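Local structure of pectinesterase 1 (Solanum lycopersicum, 1XG2) at residues 151-156 against 178-183; 217-222 against 243-248; 64-69 against 96-101; 44-49 against 83-88; 3-8 against 31-36. The protein removes methyl esters from cell-wall pectin by hydrolysis, as the catalytic domain of a pectin methylesterase that may help prepare fruit cell walls for softening during ripening. All coordinates share one frame; numbering follows the deposited sequence. Where two conformers were deposited one is given.

Contact 1: residues 151-156 against 178-183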
# COMPACT_ATOMS: atom_id res chain seq x y z
N THR A 151 1.49 -12.03 11.63
CA THR A 151 0.64 -13.22 11.65
C THR A 151 -0.40 -13.15 10.53
O THR A 151 -0.18 -13.70 9.45
CB THR A 151 -0.05 -13.35 13.00
OG1 THR A 151 -0.63 -12.10 13.38
CG2 THR A 151 0.94 -13.67 14.08
N VAL A 152 -1.50 -12.46 10.81
CA VAL A 152 -2.65 -12.40 9.92
C VAL A 152 -2.53 -11.17 9.01
O VAL A 152 -2.51 -10.04 9.50
CB VAL A 152 -3.98 -12.32 10.72
CG1 VAL A 152 -5.17 -12.21 9.79
CG2 VAL A 152 -4.14 -13.51 11.69
N ASP A 153 -2.43 -11.40 7.70
CA ASP A 153 -2.42 -10.36 6.68
C ASP A 153 -1.29 -9.37 6.92
O ASP A 153 -1.53 -8.17 6.94
CB ASP A 153 -3.75 -9.58 6.69
CG ASP A 153 -4.95 -10.45 6.40
OD1 ASP A 153 -4.80 -11.60 5.92
OD2 ASP A 153 -6.10 -10.04 6.63
N PHE A 154 -0.08 -9.85 7.14
CA PHE A 154 0.95 -8.96 7.66
C PHE A 154 1.62 -8.07 6.61
O PHE A 154 2.31 -7.09 6.96
CB PHE A 154 1.90 -9.66 8.66
CG PHE A 154 2.91 -10.63 8.07
CD1 PHE A 154 4.13 -10.18 7.61
CD2 PHE A 154 2.72 -12.01 8.16
CE1 PHE A 154 5.09 -11.05 7.14
CE2 PHE A 154 3.70 -12.90 7.73
CZ PHE A 154 4.90 -12.40 7.20
N ILE A 155 1.36 -8.34 5.34
CA ILE A 155 1.66 -7.40 4.26
C ILE A 155 0.39 -7.17 3.47
O ILE A 155 -0.06 -8.06 2.74
CB ILE A 155 2.78 -7.91 3.34
CG1 ILE A 155 4.05 -8.17 4.14
CG2 ILE A 155 3.07 -6.87 2.26
CD1 ILE A 155 5.12 -8.88 3.35
N PHE A 156 -0.20 -5.99 3.60
CA PHE A 156 -1.51 -5.75 3.03
C PHE A 156 -1.64 -4.34 2.48
O PHE A 156 -0.87 -3.46 2.84
CB PHE A 156 -2.61 -6.04 4.06
CG PHE A 156 -2.76 -4.98 5.11
CD1 PHE A 156 -3.86 -4.13 5.11
CD2 PHE A 156 -1.80 -4.82 6.08
CE1 PHE A 156 -4.00 -3.14 6.07
CE2 PHE A 156 -1.94 -3.84 7.05
CZ PHE A 156 -3.05 -3.00 7.05
N GLN A 178 -4.96 -18.32 11.62
CA GLN A 178 -4.23 -18.78 10.45
C GLN A 178 -3.43 -17.61 9.88
O GLN A 178 -3.98 -16.53 9.61
CB GLN A 178 -5.21 -19.27 9.40
CG GLN A 178 -6.21 -20.33 9.88
CD GLN A 178 -6.95 -20.99 8.72
OE1 GLN A 178 -7.12 -22.22 8.69
NE2 GLN A 178 -7.37 -20.19 7.76
N ASN A 179 -2.13 -17.81 9.72
CA ASN A 179 -1.24 -16.76 9.22
C ASN A 179 -1.42 -16.58 7.71
O ASN A 179 -1.60 -17.55 6.98
CB ASN A 179 0.22 -17.07 9.52
CG ASN A 179 0.54 -17.01 10.99
OD1 ASN A 179 -0.15 -16.35 11.75
ND2 ASN A 179 1.60 -17.72 11.41
N MET A 180 -1.36 -15.33 7.27
CA MET A 180 -1.40 -14.97 5.86
C MET A 180 -0.30 -13.93 5.65
O MET A 180 -0.39 -12.82 6.19
CB MET A 180 -2.74 -14.34 5.47
CG MET A 180 -3.95 -15.08 5.96
SD MET A 180 -4.29 -16.48 4.91
CE MET A 180 -5.30 -17.45 6.02
N VAL A 181 0.71 -14.28 4.87
CA VAL A 181 1.82 -13.37 4.56
C VAL A 181 1.30 -12.12 3.87
O VAL A 181 1.68 -11.01 4.24
CB VAL A 181 2.89 -14.02 3.69
CG1 VAL A 181 4.03 -13.04 3.37
CG2 VAL A 181 3.46 -15.26 4.39
N THR A 182 0.42 -12.31 2.88
CA THR A 182 -0.18 -11.17 2.16
C THR A 182 -1.70 -11.16 2.21
O THR A 182 -2.34 -12.20 2.34
CB THR A 182 0.26 -11.11 0.69
OG1 THR A 182 -0.21 -12.27 -0.03
CG2 THR A 182 1.76 -11.14 0.55
N ALA A 183 -2.26 -9.96 2.13
CA ALA A 183 -3.68 -9.75 1.86
C ALA A 183 -3.74 -8.56 0.91
O ALA A 183 -3.94 -7.42 1.32
CB ALA A 183 -4.44 -9.47 3.14

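Contact 2: residues 217-222 against 243-248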
# COMPACT_ATOMS: atom_id res chain seq x y z
N THR A 217 0.20 -21.42 7.74
CA THR A 217 0.61 -20.16 7.14
C THR A 217 0.38 -20.26 5.64
O THR A 217 0.82 -21.21 5.01
CB THR A 217 2.10 -19.89 7.43
OG1 THR A 217 2.30 -19.70 8.83
CG2 THR A 217 2.55 -18.59 6.80
N TYR A 218 -0.31 -19.28 5.09
CA TYR A 218 -0.53 -19.21 3.67
C TYR A 218 0.20 -18.00 3.11
O TYR A 218 0.46 -17.04 3.82
CB TYR A 218 -2.01 -19.08 3.35
CG TYR A 218 -2.87 -20.23 3.85
CD1 TYR A 218 -3.35 -20.26 5.15
CD2 TYR A 218 -3.20 -21.30 3.01
CE1 TYR A 218 -4.14 -21.30 5.61
CE2 TYR A 218 -4.00 -22.36 3.46
CZ TYR A 218 -4.46 -22.35 4.77
OH TYR A 218 -5.26 -23.37 5.25
N LEU A 219 0.52 -18.05 1.83
CA LEU A 219 1.15 -16.95 1.12
C LEU A 219 0.24 -15.73 1.01
O LEU A 219 0.71 -14.59 1.01
CB LEU A 219 1.60 -17.40 -0.27
CG LEU A 219 2.69 -18.48 -0.27
CD1 LEU A 219 2.89 -19.04 -1.69
CD2 LEU A 219 4.00 -17.94 0.31
N GLY A 220 -1.07 -15.96 0.88
CA GLY A 220 -2.02 -14.88 0.86
C GLY A 220 -3.47 -15.31 0.82
O GLY A 220 -3.78 -16.50 0.64
N ARG A 221 -4.35 -14.34 1.02
CA ARG A 221 -5.78 -14.48 0.80
C ARG A 221 -6.30 -13.18 0.17
O ARG A 221 -5.73 -12.11 0.39
CB ARG A 221 -6.52 -14.81 2.11
CG ARG A 221 -6.34 -13.82 3.25
CD ARG A 221 -7.12 -14.21 4.50
NE ARG A 221 -7.10 -13.18 5.52
CZ ARG A 221 -7.98 -13.11 6.52
NH1 ARG A 221 -8.96 -14.01 6.65
NH2 ARG A 221 -7.90 -12.12 7.38
N PRO A 222 -7.32 -13.30 -0.68
CA PRO A 222 -7.82 -12.15 -1.46
C PRO A 222 -8.75 -11.21 -0.72
O PRO A 222 -9.97 -11.36 -0.75
CB PRO A 222 -8.51 -12.82 -2.65
CG PRO A 222 -8.98 -14.15 -2.10
CD PRO A 222 -7.98 -14.56 -1.07
N ALA A 243 -1.74 -26.12 0.21
CA ALA A 243 -2.70 -25.37 -0.59
C ALA A 243 -2.13 -24.02 -1.07
O ALA A 243 -2.60 -23.48 -2.08
CB ALA A 243 -3.96 -25.14 0.21
N GLY A 244 -1.18 -23.47 -0.33
CA GLY A 244 -0.44 -22.28 -0.73
C GLY A 244 -1.14 -20.98 -0.39
O GLY A 244 -0.52 -20.05 0.13
N TRP A 245 -2.43 -20.91 -0.71
CA TRP A 245 -3.24 -19.71 -0.60
C TRP A 245 -4.57 -20.07 0.03
O TRP A 245 -5.02 -21.24 -0.04
CB TRP A 245 -3.43 -19.08 -2.00
CG TRP A 245 -2.14 -18.91 -2.73
CD1 TRP A 245 -1.46 -19.88 -3.40
CD2 TRP A 245 -1.33 -17.72 -2.84
NE1 TRP A 245 -0.30 -19.37 -3.93
CE2 TRP A 245 -0.19 -18.05 -3.61
CE3 TRP A 245 -1.47 -16.40 -2.39
CZ2 TRP A 245 0.80 -17.12 -3.93
CZ3 TRP A 245 -0.49 -15.46 -2.72
CH2 TRP A 245 0.64 -15.84 -3.47
N ALA A 246 -5.20 -19.09 0.67
CA ALA A 246 -6.44 -19.31 1.41
C ALA A 246 -7.57 -18.43 0.91
O ALA A 246 -7.37 -17.32 0.42
CB ALA A 246 -6.22 -19.05 2.89
N GLU A 247 -8.78 -18.96 1.05
CA GLU A 247 -9.98 -18.21 0.77
C GLU A 247 -10.10 -17.02 1.72
O GLU A 247 -9.65 -17.09 2.88
CB GLU A 247 -11.19 -19.13 0.92
CG GLU A 247 -11.24 -20.24 -0.12
CD GLU A 247 -12.41 -21.20 0.09
OE1 GLU A 247 -13.15 -21.03 1.07
OE2 GLU A 247 -12.58 -22.12 -0.74
N TRP A 248 -10.69 -15.94 1.23
CA TRP A 248 -11.11 -14.84 2.07
C TRP A 248 -12.50 -15.12 2.63
O TRP A 248 -12.73 -15.03 3.83
CB TRP A 248 -11.14 -13.53 1.27
CG TRP A 248 -11.58 -12.35 2.07
CD1 TRP A 248 -12.83 -11.79 2.09
CD2 TRP A 248 -10.78 -11.56 2.96
NE1 TRP A 248 -12.84 -10.71 2.94
CE2 TRP A 248 -11.60 -10.55 3.49
CE3 TRP A 248 -9.43 -11.61 3.36
CZ2 TRP A 248 -11.14 -9.62 4.41
CZ3 TRP A 248 -8.97 -10.69 4.26
CH2 TRP A 248 -9.82 -9.69 4.77
O HOH W 1 -9.55 -16.73 5.49

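Contact 3: residues 64-69 against 96-101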
# COMPACT_ATOMS: atom_id res chain seq x y z
N ALA A 64 18.96 -1.73 17.00
CA ALA A 64 19.40 -0.69 17.92
C ALA A 64 18.47 0.53 18.09
O ALA A 64 18.43 1.11 19.16
CB ALA A 64 20.77 -0.19 17.49
N THR A 65 17.78 0.93 17.01
CA THR A 65 16.85 2.05 17.04
C THR A 65 15.45 1.52 16.75
O THR A 65 15.22 0.90 15.71
CB THR A 65 17.22 3.14 16.01
OG1 THR A 65 18.49 3.72 16.33
CG2 THR A 65 16.28 4.34 16.12
N THR A 66 14.53 1.77 17.67
CA THR A 66 13.16 1.29 17.55
C THR A 66 12.15 2.44 17.75
O THR A 66 12.25 3.18 18.74
CB THR A 66 12.90 0.22 18.61
OG1 THR A 66 13.72 -0.93 18.36
CG2 THR A 66 11.51 -0.32 18.52
N ILE A 67 11.20 2.57 16.83
CA ILE A 67 10.04 3.43 17.03
C ILE A 67 8.91 2.50 17.36
O ILE A 67 8.65 1.56 16.61
CB ILE A 67 9.72 4.24 15.76
CG1 ILE A 67 10.98 4.87 15.19
CG2 ILE A 67 8.66 5.32 16.05
CD1 ILE A 67 11.77 5.75 16.16
N THR A 68 8.23 2.74 18.49
CA THR A 68 7.22 1.81 18.97
C THR A 68 5.92 2.50 19.36
O THR A 68 5.91 3.66 19.74
CB THR A 68 7.77 0.94 20.12
OG1 THR A 68 6.85 -0.12 20.45
CG2 THR A 68 7.97 1.73 21.40
N GLY A 69 4.83 1.76 19.19
CA GLY A 69 3.49 2.19 19.56
C GLY A 69 2.60 0.98 19.71
O GLY A 69 3.05 -0.14 19.49
N ASP A 96 17.77 1.26 8.46
CA ASP A 96 18.51 0.86 9.67
C ASP A 96 17.74 1.15 10.95
O ASP A 96 18.27 1.75 11.88
CB ASP A 96 19.88 1.54 9.71
CG ASP A 96 20.80 1.05 8.64
OD1 ASP A 96 20.84 -0.18 8.40
OD2 ASP A 96 21.51 1.83 7.97
N ILE A 97 16.49 0.72 10.98
CA ILE A 97 15.59 1.11 12.07
C ILE A 97 14.50 0.05 12.19
O ILE A 97 14.20 -0.66 11.24
CB ILE A 97 15.01 2.52 11.80
CG1 ILE A 97 14.38 3.11 13.08
CG2 ILE A 97 14.00 2.50 10.65
CD1 ILE A 97 14.09 4.57 12.98
N CYS A 98 13.93 -0.06 13.38
CA CYS A 98 12.80 -0.95 13.63
C CYS A 98 11.55 -0.10 13.84
O CYS A 98 11.60 0.89 14.53
CB CYS A 98 13.04 -1.79 14.90
SG CYS A 98 11.58 -2.75 15.40
N ILE A 99 10.45 -0.47 13.18
CA ILE A 99 9.14 0.09 13.47
C ILE A 99 8.31 -1.05 14.01
O ILE A 99 8.22 -2.10 13.39
CB ILE A 99 8.46 0.66 12.21
CG1 ILE A 99 9.39 1.63 11.44
CG2 ILE A 99 7.16 1.39 12.59
CD1 ILE A 99 9.95 2.77 12.25
N GLN A 100 7.71 -0.86 15.18
CA GLN A 100 6.95 -1.91 15.79
C GLN A 100 5.63 -1.44 16.38
O GLN A 100 5.49 -0.27 16.79
CB GLN A 100 7.77 -2.64 16.85
CG GLN A 100 8.22 -1.81 18.00
CD GLN A 100 8.69 -2.67 19.21
OE1 GLN A 100 8.64 -2.21 20.34
NE2 GLN A 100 9.17 -3.87 18.94
N ASN A 101 4.69 -2.37 16.40
CA ASN A 101 3.43 -2.19 17.11
C ASN A 101 3.29 -3.36 18.09
O ASN A 101 3.26 -4.53 17.69
CB ASN A 101 2.26 -2.09 16.14
CG ASN A 101 0.96 -1.69 16.83
OD1 ASN A 101 0.65 -2.21 17.91
ND2 ASN A 101 0.23 -0.77 16.24

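Contact 4: residues 44-49 against 83-88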
# COMPACT_ATOMS: atom_id res chain seq x y z
N GLU A 44 6.57 6.69 20.27
CA GLU A 44 5.82 7.74 19.59
C GLU A 44 5.13 7.23 18.33
O GLU A 44 5.55 6.24 17.72
CB GLU A 44 6.68 9.00 19.27
CG GLU A 44 8.16 8.79 19.04
CD GLU A 44 8.94 10.08 18.74
OE1 GLU A 44 8.40 11.03 18.13
OE2 GLU A 44 10.14 10.12 19.11
N ASN A 45 4.05 7.91 17.97
CA ASN A 45 3.37 7.71 16.70
C ASN A 45 3.73 8.87 15.80
O ASN A 45 3.36 10.01 16.07
CB ASN A 45 1.86 7.61 16.90
CG ASN A 45 1.44 6.27 17.48
OD1 ASN A 45 1.38 6.11 18.71
ND2 ASN A 45 1.12 5.32 16.61
N VAL A 46 4.47 8.56 14.74
CA VAL A 46 5.04 9.55 13.85
C VAL A 46 4.36 9.53 12.49
O VAL A 46 4.03 8.47 11.96
CB VAL A 46 6.54 9.29 13.68
CG1 VAL A 46 7.16 10.29 12.69
CG2 VAL A 46 7.23 9.34 15.04
N GLU A 47 4.18 10.71 11.92
CA GLU A 47 3.57 10.87 10.62
C GLU A 47 4.49 11.70 9.73
O GLU A 47 4.96 12.75 10.16
CB GLU A 47 2.20 11.52 10.76
CG GLU A 47 1.45 11.67 9.45
CD GLU A 47 -0.06 11.89 9.63
OE1 GLU A 47 -0.73 12.11 8.59
OE2 GLU A 47 -0.57 11.83 10.79
N VAL A 48 4.74 11.23 8.51
CA VAL A 48 5.51 11.97 7.54
C VAL A 48 4.56 12.37 6.42
O VAL A 48 4.24 11.56 5.55
CB VAL A 48 6.69 11.14 6.98
CG1 VAL A 48 7.46 11.93 5.92
CG2 VAL A 48 7.63 10.74 8.11
N ALA A 49 4.09 13.61 6.46
CA ALA A 49 3.00 14.06 5.60
C ALA A 49 3.47 14.31 4.17
O ALA A 49 4.68 14.28 3.87
CB ALA A 49 2.37 15.34 6.17
N ALA A 83 -1.07 2.96 12.71
CA ALA A 83 0.37 2.86 12.42
C ALA A 83 1.25 3.58 13.44
O ALA A 83 1.03 4.73 13.76
CB ALA A 83 0.65 3.42 11.04
N THR A 84 2.27 2.88 13.94
CA THR A 84 3.32 3.52 14.72
C THR A 84 4.00 4.62 13.92
O THR A 84 4.14 5.75 14.41
CB THR A 84 4.33 2.46 15.18
OG1 THR A 84 3.68 1.60 16.13
CG2 THR A 84 5.50 3.07 15.93
N LEU A 85 4.40 4.30 12.69
CA LEU A 85 4.92 5.28 11.75
C LEU A 85 4.15 5.20 10.42
O LEU A 85 3.94 4.11 9.89
CB LEU A 85 6.40 5.05 11.49
CG LEU A 85 7.11 6.17 10.69
CD1 LEU A 85 8.54 6.39 11.16
CD2 LEU A 85 7.15 5.87 9.23
N ALA A 86 3.72 6.35 9.92
CA ALA A 86 2.97 6.47 8.66
C ALA A 86 3.68 7.50 7.79
O ALA A 86 4.03 8.57 8.28
CB ALA A 86 1.55 6.91 8.93
N ALA A 87 3.90 7.19 6.52
CA ALA A 87 4.62 8.10 5.62
C ALA A 87 3.95 8.15 4.25
O ALA A 87 3.70 7.12 3.63
CB ALA A 87 6.05 7.67 5.47
N VAL A 88 3.67 9.36 3.78
CA VAL A 88 3.11 9.56 2.46
C VAL A 88 3.92 10.55 1.63
O VAL A 88 3.66 10.70 0.45
CB VAL A 88 1.63 9.99 2.52
CG1 VAL A 88 0.80 8.92 3.24
CG2 VAL A 88 1.45 11.34 3.19
O HOH W 2 0.78 2.37 16.90
O HOH W 3 1.49 7.47 12.72

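Contact 5: residues 3-8 against 31-36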
# COMPACT_ATOMS: atom_id res chain seq x y z
N ALA A 3 24.34 13.52 8.47
CA ALA A 3 22.92 13.81 8.73
C ALA A 3 22.66 15.30 8.87
O ALA A 3 23.51 16.04 9.37
CB ALA A 3 22.45 13.08 9.98
N ASN A 4 21.47 15.73 8.43
CA ASN A 4 21.01 17.11 8.58
C ASN A 4 20.34 17.39 9.94
O ASN A 4 20.28 18.53 10.38
CB ASN A 4 20.02 17.48 7.46
CG ASN A 4 20.64 17.36 6.08
OD1 ASN A 4 21.33 18.27 5.61
ND2 ASN A 4 20.41 16.24 5.43
N ALA A 5 19.83 16.35 10.58
CA ALA A 5 19.23 16.49 11.91
C ALA A 5 19.41 15.20 12.66
O ALA A 5 19.23 14.13 12.09
CB ALA A 5 17.76 16.82 11.80
N VAL A 6 19.73 15.29 13.95
CA VAL A 6 19.99 14.12 14.76
C VAL A 6 18.96 14.04 15.88
O VAL A 6 18.68 15.04 16.53
CB VAL A 6 21.43 14.14 15.34
CG1 VAL A 6 21.66 12.97 16.30
CG2 VAL A 6 22.46 14.11 14.19
N VAL A 7 18.41 12.85 16.08
CA VAL A 7 17.50 12.57 17.17
C VAL A 7 18.21 11.66 18.16
O VAL A 7 18.79 10.65 17.78
CB VAL A 7 16.23 11.89 16.67
CG1 VAL A 7 15.33 11.51 17.84
CG2 VAL A 7 15.50 12.78 15.67
N ALA A 8 18.17 12.03 19.44
CA ALA A 8 18.81 11.24 20.49
C ALA A 8 18.16 11.49 21.86
O ALA A 8 17.72 12.60 22.16
CB ALA A 8 20.29 11.57 20.57
N THR A 31 16.14 18.07 -2.65
CA THR A 31 17.16 17.06 -2.35
C THR A 31 16.86 16.26 -1.08
O THR A 31 16.07 16.67 -0.21
CB THR A 31 18.56 17.70 -2.18
OG1 THR A 31 18.48 18.73 -1.19
CG2 THR A 31 19.04 18.39 -3.46
N ARG A 32 17.53 15.13 -0.98
CA ARG A 32 17.36 14.23 0.15
C ARG A 32 17.81 14.90 1.43
O ARG A 32 18.92 15.40 1.52
CB ARG A 32 18.18 12.97 -0.08
CG ARG A 32 17.90 11.87 0.92
CD ARG A 32 19.12 10.99 1.19
NE ARG A 32 19.00 9.66 0.60
CZ ARG A 32 20.00 8.80 0.48
NH1 ARG A 32 21.24 9.11 0.87
NH2 ARG A 32 19.77 7.60 -0.03
N TYR A 33 16.92 14.90 2.41
CA TYR A 33 17.18 15.45 3.73
C TYR A 33 17.19 14.29 4.73
O TYR A 33 16.26 13.51 4.76
CB TYR A 33 16.06 16.43 4.10
CG TYR A 33 16.25 17.13 5.42
CD1 TYR A 33 16.89 18.37 5.50
CD2 TYR A 33 15.76 16.59 6.60
CE1 TYR A 33 17.06 19.03 6.72
CE2 TYR A 33 15.91 17.22 7.81
CZ TYR A 33 16.55 18.45 7.87
OH TYR A 33 16.68 19.07 9.10
N VAL A 34 18.23 14.20 5.56
CA VAL A 34 18.48 13.03 6.38
C VAL A 34 18.32 13.32 7.87
O VAL A 34 19.00 14.21 8.43
CB VAL A 34 19.89 12.48 6.14
CG1 VAL A 34 20.12 11.18 6.95
CG2 VAL A 34 20.13 12.23 4.67
N ILE A 35 17.41 12.58 8.51
CA ILE A 35 17.26 12.56 9.98
C ILE A 35 17.87 11.26 10.50
O ILE A 35 17.42 10.19 10.13
CB ILE A 35 15.76 12.61 10.36
CG1 ILE A 35 15.12 13.91 9.87
CG2 ILE A 35 15.59 12.48 11.88
CD1 ILE A 35 13.60 13.94 10.00
N TYR A 36 18.88 11.36 11.36
CA TYR A 36 19.54 10.21 11.98
C TYR A 36 19.00 10.06 13.40
O TYR A 36 19.01 11.00 14.16
CB TYR A 36 21.07 10.41 11.98
CG TYR A 36 21.88 9.44 12.84
CD1 TYR A 36 21.64 8.08 12.82
CD2 TYR A 36 22.92 9.90 13.66
CE1 TYR A 36 22.39 7.19 13.59
CE2 TYR A 36 23.68 9.02 14.44
CZ TYR A 36 23.40 7.66 14.40
OH TYR A 36 24.14 6.77 15.17

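Contact 1: residues 151-156 against 178-183
Ile-155 and Phe-156 run parallel to Thr-182 and Ala-183 as neighbouring strands in successive turns of the parallel beta-helix of the pectin methylesterase domain, with 4.7 Å between the CA atoms of Ile-155 and Thr-182, and the second chain turns a corner at Val-181. Backbone bonds hold the approach to the corner and the corner itself: Thr-151 O accepts from Met-180 N, Met-180 O takes Phe-154 N almost end-on (C=O...N 167°), and Val-181 O receives Ile-155 N at 2.9 Å. Val-181 O also stands 4.0 Å above the plane of the Phe-154 ring, over its centre. Phe-154 CG sits between its backbone N and carbonyl carbon (chi1 74°), which lays the ring beside Val-181. Val-181 CA makes an off-centre CH-pi contact with the ring, and CG1 approaches CZ.

The side chain of Asp-153, the probable nucleophile, lies alongside Met-180, with CG beside the backbone N (chi1 -60°), which sets the carboxylate against Ala-183. Its CG is 3.4 Å from Ala-183 CB and its OD1 3.5 Å from Met-180 CB, so apolar atoms back the carboxylate while OD1 forms a salt bridge with Arg-221, a likely substrate-binding residue. Phe-156 touches Asp-132, the probable proton donor, and stacks on Tyr-135. At the other end of the contact, Asn-179 gives its ND2 to Arg-171 O, and its OD1 packs 3.2 Å from Thr-151 CA and 3.3 Å from Thr-151 CB.

Contact 2: residues 217-222 against 243-248
The Tyr-218 ring carries Ala-246 CB over the centre of one face, 3.7 Å from the ring centroid, while Gly-244 C and Trp-245 N lie at its edge in the ring plane. The indole of Trp-245 has Leu-219 CB over its six-membered ring, 3.5 Å from that centroid in a CH-pi contact, and Leu-219 CD1 near CZ2. A third flat group, the guanidinium of Arg-221, takes Trp-248 CZ3 over one face, offset toward the rim, with the two planes 52° apart; a water lies at its edge and joins NH1 to Glu-247 O. Arg-221 CG in turn meets the indole edge of Trp-248.

Here the end strand 217-220 of one beta-helix sheet is flanked by the loop 243-248, held by Leu-219 N to Gly-244 O (2.8 Å) and Ala-246 N to Gly-220 O (3.0 Å). Gly-220 leaves room for the indole, its N lying 3.3 Å from Trp-245 CE3. The extended chain of Arg-221, a probable substrate-binding residue, brings NE into a salt bridge with Asp-153, the probable nucleophile. Trp-245 stacks on Tyr-259 and gives NE1 to Glu-261. Ala-246 O, 3.1 Å from Arg-221 CB, is buried without a polar partner.

Contact 3: residues 64-69 against 96-101
Thr-65 to Gly-69 and Cys-98 to Asn-101 pair through parallel-strand hydrogen bonds: Cys-98 N gives to Thr-65 O, Ile-67 N to Cys-98 O at 2.9 Å, Gln-100 N to Ile-67 O, and Gly-69 N to Gln-100 O at 3.2 Å.

One side-chain bond joins them. Gln-100 CG sits between its backbone N and carbonyl carbon (chi1 62°), and the extended chain beyond runs alongside Thr-68, whose OG1 donates to OE1 at 2.8 Å from one side of the amide carbonyl (C=O...O 110°). Replacing this glutamine by alanine would probably leave the Thr-68 hydroxyl without its acceptor and Thr-66 CG2 without the CG it packs against at 3.6 Å.

The isoleucines meet on the opposite face of the sheet, where Ile-67 CG1 touches Ile-97 CD1 and Ile-99 CD1, both at 3.8 Å; Ile-67 and Ile-99 lie side by side, and Thr-65 CG2 touches the end of Ile-97.

In the parallel beta-helix, strand 40-43 lies next to 65-69 and strand 126-128 next to 98-101, with Thr-66 contacting both Thr-41 and Arg-126, while the loop residue Thr-84 packs against Ile-67.

Contact 4: residues 44-49 against 83-88
Asn-45 ND2 reaches Ala-83 O at 2.9 Å in a hydrogen bond; the carbonyl oxygen lies in the plane of the asparagine amide, while the nitrogen stands 40° out of the carbonyl plane. The same ND2 gives to a water that donates to Thr-84 OG1, and a second water donates to both Ala-83 O and Val-46 O.

From there the backbones pair as parallel strands: Val-46 N to Thr-84 O, Ala-86 N to Val-46 O, Val-48 N to Ala-86 O at 2.8 Å, and Val-88 N to Val-48 O at 2.9 Å. On one face Val-48 CB meets Ala-87 CB at 3.8 Å and Val-46 CB faces Leu-85 CD1. Val-88 CG1 lies anti to the carbonyl carbon (chi1 -59°), which leaves CG2 between N and C, where it packs on Ala-49 C at 3.7 Å.

Farther out, 46-48 is the end strand of its beta-helix sheet and strand 113-115 flanks 85-87. Thr-84 OG1 bonds Gln-100 O, Glu-44 takes the backbone N-H groups of Leu-18 and Ala-19, and Val-48 packs on Leu-55 and Ile-57. Val-88 also touches Asp-81 of the pectinesterase inhibitor chain.

Ala-83 O and Val-46 O each accept two bonds, one of them from the shared water, so solvent is built into this end of the strand pair, while beyond it Val-48 and Ala-87 meet through apolar carbons.

Contact 5: residues 3-8 against 31-36
Asn-4 CB rests over one face of the Tyr-33 ring, 3.4 Å above its plane and offset toward the rim, in a CH-pi contact. With CG opposite the backbone N (chi1 -177°), Tyr-33 CB sends the ring out beside segment 3-8. Along the ring, CD1 passes Asn-4 CB at 3.8 Å, CE1 comes closest to the same carbon at 3.4 Å, and CZ lies 3.6 Å from it. CE2 lies near the Ala-5 methyl, and at the tip OH stands 3.7 Å from Ala-5 CB. Were a serine to stand at Tyr-33, Asn-4 CB would probably lose the ring face beneath it and the Ala-5 methyl one of its neighbours, opening a gap at this sheet edge.

The backbones pair in parallel. Val-34 O takes both Asn-4 N and Ala-5 N, in its carbonyl plane; Tyr-36 N gives to Ala-5 O, and Val-7 N to Tyr-36 O at 2.7 Å. Ala-3 CB packs on Tyr-36 CB at 3.6 Å, while Tyr-36 OH is hydrogen-bonded to Asp-60.

Strand 5-7, helix 18-24 and strand 33-37 form a beta-alpha-beta unit at the N-terminal end of the beta-helix. Val-7 CG2 and Ile-35 CG2 meet at 3.8 Å on the side that packs against Ala-21 of the helix. The contact is thus apolar where the helix covers it, and at the end beside the exposed Asn-4 it rests on the face of the Tyr-33 ring.

How the contacts relate
Along the chain contact 5 comes first, contacts 3 and 4 interleave, and contacts 1 and 2 follow, which also takes them from one end of the beta-helix toward the other: the centres of contacts 2 and 5 are about 40 Å apart. Three parallel sheets are sampled. Contact 5 belongs to the one starting with strand 5-7, contact 3 to the one starting with 40-43, and contacts 4 and 1, with strand 217-220 of contact 2, to the one starting with 46-48. Contacts 3 and 4, about 12 Å apart between centres, meet through Thr-84 and Gln-100. Contacts 1 and 2, about 9 Å apart, meet at Asp-153 and Arg-221, so residues beside strands two apart in the sheet come together in the probable catalytic centre.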